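PDB 6UBC: Glyco_hydro_cc domain-containing protein from Cryptococcus neoformans, which probably binds beta-1,3-glucan oligosaccharides, being an oligosaccharide-binding member of glycoside hydrolase family GH128, subgroup VII. Local coordinates for residues I219-D224 with S237-L242; P266-G271 with I307-S312; W336-L341 with P365-E370. One frame throughout, in Å; residues are numbered along the deposited sequence.

Overall arrangement
All three contacts pair parallel strands in the wall of one (beta/alpha)8 barrel. Interaction 1 hands directly on to interaction 2, whose centre is about 10 Å away, because strand 237-241 bonds to strand 268-270 through the backbone of Asn240. Interaction 2 reaches interaction 3, about 8 Å between centres, through Leu308 O with Asp337 N and Ser310 O with Asn340 ND2. The centres of interactions 1 and 3 lie about 13 Å apart, yet they meet across the interior, where Trp367 touches the ring of Trp221 and Tyr223 OH bonds Thr369 O; Trp367 also meets Tyr268 of interaction 2. Sugar-binding clefts of such barrels usually open at the C-terminal strand ends.

Interaction 1: I219-D224 with S237-L242; sequences IGWYYD and SAVNML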
loop_
_atom_site.group_PDB
_atom_site.type_symbol
_atom_site.label_atom_id
_atom_site.label_comp_id
_atom_site.label_asym_id
_atom_site.label_seq_id
_atom_site.Cartn_x
_atom_site.Cartn_y
_atom_site.Cartn_z
ATOM N N ILE A 219 -12.472 8.312 3.683
ATOM C CA ILE A 219 -11.554 7.195 3.357
ATOM C C ILE A 219 -12.265 5.884 3.638
ATOM O O ILE A 219 -13.171 5.870 4.564
ATOM C CB ILE A 219 -10.280 7.297 4.199
ATOM C CG1 ILE A 219 -10.559 7.491 5.694
ATOM C CG2 ILE A 219 -9.386 8.365 3.638
ATOM C CD1 ILE A 219 -9.342 7.030 6.525
ATOM N N GLY A 220 -11.939 4.837 2.870
ATOM C CA GLY A 220 -12.497 3.501 3.085
ATOM C C GLY A 220 -11.715 2.639 4.062
ATOM O O GLY A 220 -12.286 1.648 4.578
ATOM N N TRP A 221 -10.438 2.976 4.300
ATOM C CA TRP A 221 -9.477 2.036 4.896
ATOM C C TRP A 221 -8.211 2.761 5.289
ATOM O O TRP A 221 -7.971 3.924 4.797
ATOM C CB TRP A 221 -9.154 0.910 3.923
ATOM C CG TRP A 221 -8.454 1.322 2.658
ATOM C CD1 TRP A 221 -9.012 2.030 1.620
ATOM C CD2 TRP A 221 -7.061 1.217 2.341
ATOM N NE1 TRP A 221 -8.088 2.307 0.653
ATOM C CE2 TRP A 221 -6.883 1.760 1.046
ATOM C CE3 TRP A 221 -5.957 0.668 2.992
ATOM C CZ2 TRP A 221 -5.641 1.800 0.424
ATOM C CZ3 TRP A 221 -4.745 0.651 2.336
ATOM C CH2 TRP A 221 -4.599 1.208 1.070
ATOM N N TYR A 222 -7.444 2.084 6.133
ATOM C CA TYR A 222 -6.184 2.630 6.636
ATOM C C TYR A 222 -5.300 1.526 7.171
ATOM O O TYR A 222 -5.744 0.457 7.572
ATOM C CB TYR A 222 -6.487 3.640 7.738
ATOM C CG TYR A 222 -7.348 3.113 8.865
ATOM C CD1 TYR A 222 -8.733 3.219 8.854
ATOM C CD2 TYR A 222 -6.761 2.571 9.980
ATOM C CE1 TYR A 222 -9.486 2.735 9.909
ATOM C CE2 TYR A 222 -7.481 2.075 11.041
ATOM C CZ TYR A 222 -8.872 2.151 11.010
ATOM O OH TYR A 222 -9.614 1.683 12.065
ATOM N N TYR A 223 -4.015 1.835 7.207
ATOM C CA TYR A 223 -3.000 0.930 7.800
ATOM C C TYR A 223 -1.811 1.779 8.209
ATOM O O TYR A 223 -1.660 2.930 7.665
ATOM C CB TYR A 223 -2.609 -0.143 6.799
ATOM C CG TYR A 223 -1.606 0.273 5.735
ATOM C CD1 TYR A 223 -1.936 1.156 4.702
ATOM C CD2 TYR A 223 -0.339 -0.276 5.707
ATOM C CE1 TYR A 223 -1.014 1.517 3.733
ATOM C CE2 TYR A 223 0.559 0.015 4.696
ATOM C CZ TYR A 223 0.241 0.944 3.719
ATOM O OH TYR A 223 1.134 1.272 2.716
ATOM N N ASP A 224 -0.952 1.198 9.044
ATOM C CA ASP A 224 0.166 1.959 9.658
ATOM C C ASP A 224 1.447 1.110 9.712
ATOM O O ASP A 224 2.310 1.411 10.558
ATOM C CB ASP A 224 -0.245 2.520 11.014
ATOM C CG ASP A 224 -0.400 1.444 12.078
ATOM O OD1 ASP A 224 -0.307 0.255 11.748
ATOM O OD2 ASP A 224 -0.607 1.824 13.236
ATOM N N SER A 237 -12.207 0.781 7.247
ATOM C CA SER A 237 -11.715 -0.546 7.735
ATOM C C SER A 237 -10.211 -0.488 8.061
ATOM O O SER A 237 -9.415 -0.077 7.188
ATOM C CB SER A 237 -11.991 -1.578 6.708
ATOM O OG SER A 237 -13.389 -1.620 6.426
ATOM N N ALA A 238 -9.829 -0.924 9.264
ATOM C CA ALA A 238 -8.426 -1.230 9.615
ATOM C C ALA A 238 -7.924 -2.338 8.720
ATOM O O ALA A 238 -8.593 -3.396 8.619
ATOM C CB ALA A 238 -8.318 -1.663 11.052
ATOM N N VAL A 239 -6.732 -2.164 8.150
ATOM C CA VAL A 239 -6.101 -3.207 7.319
ATOM C C VAL A 239 -4.880 -3.700 8.075
ATOM O O VAL A 239 -4.056 -2.890 8.530
ATOM C CB VAL A 239 -5.727 -2.592 5.969
ATOM C CG1 VAL A 239 -4.859 -3.516 5.147
ATOM C CG2 VAL A 239 -6.971 -2.151 5.218
ATOM N N ASN A 240 -4.753 -5.011 8.229
ATOM C CA ASN A 240 -3.626 -5.635 8.947
ATOM C C ASN A 240 -2.454 -5.789 7.975
ATOM O O ASN A 240 -2.625 -5.764 6.726
ATOM C CB ASN A 240 -4.010 -6.983 9.568
ATOM C CG ASN A 240 -5.133 -6.886 10.574
ATOM O OD1 ASN A 240 -6.290 -6.859 10.179
ATOM N ND2 ASN A 240 -4.826 -6.793 11.869
ATOM N N MET A 241 -1.266 -5.957 8.513
ATOM C CA MET A 241 -0.068 -6.066 7.655
ATOM C C MET A 241 1.018 -6.888 8.323
ATOM O O MET A 241 1.131 -6.844 9.558
ATOM C CB MET A 241 0.501 -4.677 7.364
ATOM C CG MET A 241 1.760 -4.692 6.568
ATOM S SD MET A 241 2.011 -3.106 5.724
ATOM C CE MET A 241 3.610 -3.430 4.957
ATOM N N LEU A 242 1.721 -7.680 7.511
ATOM C CA LEU A 242 3.014 -8.292 7.922
ATOM C C LEU A 242 4.132 -7.606 7.155
ATOM O O LEU A 242 4.309 -7.881 5.947
ATOM C CB LEU A 242 3.004 -9.813 7.729
ATOM C CG LEU A 242 4.290 -10.493 8.167
ATOM C CD1 LEU A 242 4.661 -10.116 9.600
ATOM C CD2 LEU A 242 4.227 -11.999 7.996
HETATM O O HOH W 1 -1.390 -1.935 9.414
#
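Trp221 and Tyr222 pair in parallel with Ser237 and Ala238, and three backbone hydrogen bonds carry the pairing. Ser237 N gives a bond to Gly220 O (2.8 Å), Tyr222 N one to Ser237 O (3.1 Å), and Val239 N one to Tyr222 O (2.9 Å), the last approaching almost in line with the carbonyl. Beyond Val239 the direct bonding stops. A water takes over: it accepts from Asp224 N and lies 3.0 Å from Val239 O, to which it can donate. Strand 237-241 is interrupted here.

The aromatic contacts differ from one ring to the next. Tyr222 has its CG between the backbone N and the carbonyl carbon (chi1 54°), which lays the ring over the neighbouring backbone. One face of the Tyr222 ring receives Ser237 O and Ala238 CA, the latter 3.9 Å from its centroid in a CH-pi contact. Tyr223 instead offers its edge: Met241 SD sits 3.6 Å from Tyr223 CE2 in a Met-aromatic contact. Met241 gets there with an extended chain whose CG lies opposite the backbone N (chi1 177°).

Among the purely apolar contacts, Val239 CG2 meets Trp221 CE3 at 3.7 Å, coming in obliquely to the indole, while Val239 CB packs against Tyr223 CB. The polar ends are held elsewhere: Trp221 NE1 bonds Lys203 O, Tyr223 OH bonds Thr369 O, and Asn200 ND2 reaches both Gly220 O and Ser237 OG.

Trp221 and Val239 look into the barrel, whereas Tyr222 turns outward to touch Leu212 of helix 212-215. Adjacent parallel strands with one bulky face inward and the other toward helices are the build of a (beta/alpha)8 barrel, the fold of this glycosyl hydrolase core.

Interaction 2: P266-G271 with I307-S312; sequences PQYIIG and ILISPS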
loop_
_atom_site.group_PDB
_atom_site.type_symbol
_atom_site.label_atom_id
_atom_site.label_comp_id
_atom_site.label_asym_id
_atom_site.label_seq_id
_atom_site.Cartn_x
_atom_site.Cartn_y
_atom_site.Cartn_z
ATOM N N PRO A 266 -8.281 -10.974 10.199
ATOM C CA PRO A 266 -8.340 -9.706 9.477
ATOM C C PRO A 266 -9.383 -9.704 8.349
ATOM O O PRO A 266 -9.626 -10.774 7.754
ATOM C CB PRO A 266 -6.939 -9.682 8.848
ATOM C CG PRO A 266 -6.108 -10.381 9.819
ATOM C CD PRO A 266 -6.956 -11.584 10.203
ATOM N N GLN A 267 -9.983 -8.560 8.046
ATOM C CA GLN A 267 -10.675 -8.366 6.737
ATOM C C GLN A 267 -9.665 -8.302 5.586
ATOM O O GLN A 267 -9.915 -8.944 4.574
ATOM C CB GLN A 267 -11.545 -7.124 6.695
ATOM C CG GLN A 267 -12.895 -7.260 7.430
ATOM C CD GLN A 267 -13.779 -6.108 7.009
ATOM O OE1 GLN A 267 -14.708 -6.281 6.227
ATOM N NE2 GLN A 267 -13.382 -4.890 7.376
ATOM N N TYR A 268 -8.515 -7.652 5.785
ATOM C CA TYR A 268 -7.473 -7.421 4.752
ATOM C C TYR A 268 -6.080 -7.624 5.355
ATOM O O TYR A 268 -5.811 -7.147 6.476
ATOM C CB TYR A 268 -7.528 -5.964 4.266
ATOM C CG TYR A 268 -8.888 -5.517 3.802
ATOM C CD1 TYR A 268 -9.321 -5.761 2.505
ATOM C CD2 TYR A 268 -9.810 -4.997 4.692
ATOM C CE1 TYR A 268 -10.605 -5.411 2.090
ATOM C CE2 TYR A 268 -11.080 -4.618 4.278
ATOM C CZ TYR A 268 -11.490 -4.843 2.978
ATOM O OH TYR A 268 -12.780 -4.498 2.612
ATOM N N ILE A 269 -5.176 -8.242 4.585
ATOM C CA ILE A 269 -3.758 -8.382 5.005
ATOM C C ILE A 269 -2.883 -7.868 3.885
ATOM O O ILE A 269 -2.982 -8.441 2.763
ATOM C CB ILE A 269 -3.421 -9.817 5.314
ATOM C CG1 ILE A 269 -4.257 -10.376 6.463
ATOM C CG2 ILE A 269 -1.950 -9.886 5.646
ATOM C CD1 ILE A 269 -4.286 -11.885 6.499
ATOM N N ILE A 270 -2.126 -6.806 4.150
ATOM C CA ILE A 270 -1.042 -6.379 3.224
ATOM C C ILE A 270 0.238 -7.171 3.522
ATOM O O ILE A 270 0.655 -7.292 4.689
ATOM C CB ILE A 270 -0.841 -4.877 3.329
ATOM C CG1 ILE A 270 -2.104 -4.149 2.891
ATOM C CG2 ILE A 270 0.450 -4.467 2.568
ATOM C CD1 ILE A 270 -2.041 -2.644 3.135
ATOM N N GLY A 271 0.880 -7.682 2.475
ATOM C CA GLY A 271 2.144 -8.405 2.518
ATOM C C GLY A 271 3.346 -7.476 2.643
ATOM O O GLY A 271 3.210 -6.240 2.814
ATOM N N ILE A 307 -8.879 -11.132 2.905
ATOM C CA ILE A 307 -8.415 -10.761 1.546
ATOM C C ILE A 307 -6.880 -10.579 1.581
ATOM O O ILE A 307 -6.393 -9.785 2.451
ATOM C CB ILE A 307 -9.146 -9.508 1.048
ATOM C CG1 ILE A 307 -10.619 -9.779 0.768
ATOM C CG2 ILE A 307 -8.499 -8.955 -0.182
ATOM C CD1 ILE A 307 -11.454 -8.533 0.752
ATOM N N LEU A 308 -6.143 -11.258 0.684
ATOM C CA LEU A 308 -4.664 -11.238 0.675
ATOM C C LEU A 308 -4.149 -10.254 -0.372
ATOM O O LEU A 308 -4.471 -10.353 -1.560
ATOM C CB LEU A 308 -4.092 -12.595 0.403
ATOM C CG LEU A 308 -4.570 -13.678 1.365
ATOM C CD1 LEU A 308 -3.724 -14.903 1.135
ATOM C CD2 LEU A 308 -4.489 -13.209 2.811
ATOM N N ILE A 309 -3.377 -9.283 0.104
ATOM C CA ILE A 309 -2.736 -8.271 -0.754
ATOM C C ILE A 309 -1.240 -8.622 -0.833
ATOM O O ILE A 309 -0.610 -8.849 0.177
ATOM C CB ILE A 309 -3.028 -6.883 -0.203
ATOM C CG1 ILE A 309 -4.543 -6.636 -0.270
ATOM C CG2 ILE A 309 -2.256 -5.803 -0.915
ATOM C CD1 ILE A 309 -5.129 -6.247 1.074
ATOM N N SER A 310 -0.678 -8.605 -2.023
ATOM C CA SER A 310 0.688 -9.128 -2.304
ATOM C C SER A 310 1.713 -8.248 -1.592
ATOM O O SER A 310 1.412 -7.121 -1.164
ATOM C CB SER A 310 0.954 -9.152 -3.787
ATOM O OG SER A 310 1.311 -7.896 -4.315
ATOM N N PRO A 311 2.982 -8.718 -1.497
ATOM C CA PRO A 311 4.068 -7.798 -1.172
ATOM C C PRO A 311 4.161 -6.667 -2.204
ATOM O O PRO A 311 3.738 -6.817 -3.351
ATOM C CB PRO A 311 5.361 -8.648 -1.233
ATOM C CG PRO A 311 4.835 -10.094 -1.113
ATOM C CD PRO A 311 3.495 -10.060 -1.856
ATOM N N SER A 312 4.727 -5.545 -1.775
ATOM C CA SER A 312 4.970 -4.367 -2.621
ATOM C C SER A 312 6.387 -4.397 -3.189
ATOM O O SER A 312 7.311 -4.471 -2.405
ATOM C CB SER A 312 4.771 -3.085 -1.826
ATOM O OG SER A 312 5.432 -3.143 -0.552
HETATM O O HOH W 2 3.469 -3.603 1.328
#
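Tyr268 and Ile307 share nearly the same first torsion: CG of the tyrosine (chi1 -53°) and CG1 of the isoleucine (chi1 -69°) each stand opposite their carbonyl carbon. The two side chains therefore run side by side in one direction, and Tyr268 CE1 comes to 3.5 Å from Ile307 CD1. Ile309 starts the same way, but its second torsion of 125° falls well short of fully extended. Its CD1 thereby ends at the edge of the Tyr268 ring, near the ring plane, and also lies 4.1 Å from Ile270 CG1.

These residues fill the inward face of the sheet. On the other face Ile269 and Leu308 lie alongside each other, Ile269 CD1 meeting Leu308 CD2 at 3.9 Å, and both press on Ile298 of helix 287-298. That helix links the two strands in a beta-alpha-beta unit.

Four backbone hydrogen bonds join the strands in parallel register. Ile307 N points almost straight at Gln267 O (2.9 Å). Ile269 uses both its N and its O toward the same strand, N donating to Ile307 O (2.9 Å) and O accepting from Ile309 N (2.8 Å). The last bond, Gly271 N to Ile309 O at 3.0 Å, is more bent. There the chain of Pro311 draws close, with Gly271 C 3.9 Å from Pro311 CA and no side chain between them. A water spans Gly271 O and Ser312 OG just beyond.

Direct hydrogen bonding between the segments is thus wholly a matter of backbone, and the side chains contribute shape and apolar surface. Even Tyr268 spends its hydroxyl elsewhere, on Ser196 O, so that its ring offers this contact only carbon, met at the edge by Ile309 and obliquely by Ile307, in a buried strand pair.

Interaction 3: W336-L341 with P365-E370; sequences WDITNL and PIWVTE
Thr369 OG1 donates to Asn340 OD1 at 2.7 Å, the one side-chain to side-chain hydrogen bond that crosses between the segments. It arrives in the plane of the amide, on a lone pair of the oxygen. Asn340 carries its CG opposite the backbone N (chi1 -176°), which swings the amide toward Thr369, and the two side chains cross at roughly a right angle. With ND2 bonded to Ser310 O, the amide is gripped at both ends and its rotation is fixed. The contact belongs to a beta-alpha-beta unit of the (beta/alpha)8 barrel: strand 339-345, helix 348-362 and strand 366-375.

Backbone bonds follow in parallel register. Thr339 N donates to Pro365 O (2.9 Å) and Trp367 N to Thr339 O (2.9 Å). Further along, Leu341 N finds Trp367 O (2.9 Å), and Thr369 N closes the series on Leu341 O (2.9 Å). Around these bonds, CA hydrogens of Ile338, Ile366, Asn340 and Val368 also face carbonyl oxygens of the partner segment. Within 336-341, Trp336 NE1 donates to Thr339 OG1.

Packing divides between the two faces. Toward helix 348-362, Leu341 crosses Ile366 at a slant, its CD1 4.0 Å from Ile366 CG2; Tyr358 of the helix touches Leu341 and Ile355 touches Ile366. On the inner face stands Trp367, whose NE1 bonds Tyr197 O and whose ring also meets those of Trp221 and Tyr268, putting it at the centre of an aromatic cluster inside the barrel.

Ile338 grips this indole with both branches. Its CD1 lies over the five-membered ring of Trp367 in a CH-pi contact, 4.0 Å from the centroid and 30° off the normal, while its CG2 comes to 3.4 Å from Trp367 CD1.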
loop_
_atom_site.group_PDB
_atom_site.type_symbol
_atom_site.label_atom_id
_atom_site.label_comp_id
_atom_site.label_asym_id
_atom_site.label_seq_id
_atom_site.Cartn_x
_atom_site.Cartn_y
_atom_site.Cartn_z
ATOM N N TRP A 336 -2.074 -14.421 -4.098
ATOM C CA TRP A 336 -2.741 -13.245 -3.532
ATOM C C TRP A 336 -4.054 -12.989 -4.281
ATOM O O TRP A 336 -4.203 -13.486 -5.445
ATOM C CB TRP A 336 -1.823 -12.042 -3.568
ATOM C CG TRP A 336 -1.349 -11.640 -4.936
ATOM C CD1 TRP A 336 -1.980 -10.769 -5.769
ATOM C CD2 TRP A 336 -0.095 -11.948 -5.540
ATOM N NE1 TRP A 336 -1.220 -10.549 -6.863
ATOM C CE2 TRP A 336 -0.036 -11.233 -6.740
ATOM C CE3 TRP A 336 0.995 -12.723 -5.177
ATOM C CZ2 TRP A 336 1.044 -11.332 -7.595
ATOM C CZ3 TRP A 336 2.066 -12.824 -6.039
ATOM C CH2 TRP A 336 2.072 -12.151 -7.246
ATOM N N ASP A 337 -4.920 -12.188 -3.659
ATOM C CA ASP A 337 -6.183 -11.729 -4.294
ATOM C C ASP A 337 -5.947 -10.417 -5.043
ATOM O O ASP A 337 -6.556 -10.200 -6.089
ATOM C CB ASP A 337 -7.257 -11.579 -3.232
ATOM C CG ASP A 337 -7.551 -12.846 -2.505
ATOM O OD1 ASP A 337 -7.861 -13.787 -3.179
ATOM O OD2 ASP A 337 -7.493 -12.865 -1.284
ATOM N N ILE A 338 -5.118 -9.550 -4.450
ATOM C CA ILE A 338 -4.925 -8.127 -4.853
ATOM C C ILE A 338 -3.427 -7.841 -5.008
ATOM O O ILE A 338 -2.684 -8.141 -4.089
ATOM C CB ILE A 338 -5.637 -7.178 -3.881
ATOM C CG1 ILE A 338 -7.162 -7.367 -3.967
ATOM C CG2 ILE A 338 -5.224 -5.739 -4.129
ATOM C CD1 ILE A 338 -7.893 -6.616 -2.934
ATOM N N THR A 339 -3.045 -7.324 -6.174
ATOM C CA THR A 339 -1.644 -6.994 -6.514
ATOM C C THR A 339 -1.380 -5.620 -5.876
ATOM O O THR A 339 -2.150 -4.682 -6.079
ATOM C CB THR A 339 -1.367 -6.984 -8.012
ATOM O OG1 THR A 339 -1.850 -8.214 -8.554
ATOM C CG2 THR A 339 0.111 -6.833 -8.298
ATOM N N ASN A 340 -0.298 -5.557 -5.112
ATOM C CA ASN A 340 0.094 -4.397 -4.298
ATOM C C ASN A 340 1.109 -3.582 -5.068
ATOM O O ASN A 340 2.224 -4.142 -5.326
ATOM C CB ASN A 340 0.719 -4.904 -2.994
ATOM C CG ASN A 340 1.082 -3.827 -1.999
ATOM O OD1 ASN A 340 1.039 -2.650 -2.324
ATOM N ND2 ASN A 340 1.465 -4.248 -0.779
ATOM N N LEU A 341 0.836 -2.304 -5.319
ATOM C CA LEU A 341 1.804 -1.405 -5.966
ATOM C C LEU A 341 2.242 -0.305 -4.989
ATOM O O LEU A 341 1.399 0.228 -4.210
ATOM C CB LEU A 341 1.175 -0.731 -7.195
ATOM C CG LEU A 341 1.249 -1.529 -8.494
ATOM C CD1 LEU A 341 0.622 -2.891 -8.354
ATOM C CD2 LEU A 341 0.604 -0.729 -9.663
ATOM N N PRO A 365 -7.021 -7.372 -9.512
ATOM C CA PRO A 365 -7.269 -6.038 -9.022
ATOM C C PRO A 365 -6.059 -5.531 -8.248
ATOM O O PRO A 365 -5.363 -6.336 -7.629
ATOM C CB PRO A 365 -8.501 -6.145 -8.100
ATOM C CG PRO A 365 -9.128 -7.477 -8.437
ATOM C CD PRO A 365 -8.068 -8.338 -9.105
ATOM N N ILE A 366 -5.905 -4.213 -8.242
ATOM C CA ILE A 366 -4.705 -3.536 -7.682
ATOM C C ILE A 366 -5.078 -2.689 -6.470
ATOM O O ILE A 366 -6.112 -1.984 -6.497
ATOM C CB ILE A 366 -4.024 -2.712 -8.768
ATOM C CG1 ILE A 366 -3.241 -3.658 -9.682
ATOM C CG2 ILE A 366 -3.135 -1.594 -8.210
ATOM C CD1 ILE A 366 -2.882 -3.059 -11.008
ATOM N N TRP A 367 -4.206 -2.693 -5.478
ATOM C CA TRP A 367 -4.207 -1.688 -4.410
ATOM C C TRP A 367 -2.896 -0.933 -4.521
ATOM O O TRP A 367 -1.828 -1.565 -4.584
ATOM C CB TRP A 367 -4.362 -2.308 -3.016
ATOM C CG TRP A 367 -5.745 -2.630 -2.574
ATOM C CD1 TRP A 367 -6.863 -2.845 -3.321
ATOM C CD2 TRP A 367 -6.140 -2.721 -1.207
ATOM N NE1 TRP A 367 -7.922 -3.112 -2.529
ATOM C CE2 TRP A 367 -7.521 -3.036 -1.213
ATOM C CE3 TRP A 367 -5.465 -2.584 0.008
ATOM C CZ2 TRP A 367 -8.222 -3.287 -0.035
ATOM C CZ3 TRP A 367 -6.166 -2.770 1.186
ATOM C CH2 TRP A 367 -7.547 -3.109 1.158
ATOM N N VAL A 368 -2.970 0.371 -4.601
ATOM C CA VAL A 368 -1.753 1.233 -4.511
ATOM C C VAL A 368 -1.605 1.551 -3.030
ATOM O O VAL A 368 -2.200 2.542 -2.553
ATOM C CB VAL A 368 -1.828 2.471 -5.414
ATOM C CG1 VAL A 368 -0.545 3.297 -5.369
ATOM C CG2 VAL A 368 -2.054 2.085 -6.863
ATOM N N THR A 369 -0.740 0.840 -2.328
ATOM C CA THR A 369 -0.696 0.983 -0.849
ATOM C C THR A 369 0.184 2.194 -0.470
ATOM O O THR A 369 0.071 2.642 0.660
ATOM C CB THR A 369 -0.257 -0.290 -0.129
ATOM O OG1 THR A 369 1.076 -0.578 -0.564
ATOM C CG2 THR A 369 -1.237 -1.436 -0.368
ATOM N N GLU A 370 1.030 2.692 -1.379
ATOM C CA GLU A 370 1.841 3.911 -1.138
ATOM C C GLU A 370 1.969 4.606 -2.476
ATOM O O GLU A 370 2.380 3.933 -3.452
ATOM C CB GLU A 370 3.242 3.589 -0.615
ATOM C CG GLU A 370 3.288 2.994 0.755
ATOM C CD GLU A 370 4.629 2.549 1.258
ATOM O OE1 GLU A 370 5.672 2.899 0.620
ATOM O OE2 GLU A 370 4.646 1.809 2.299
#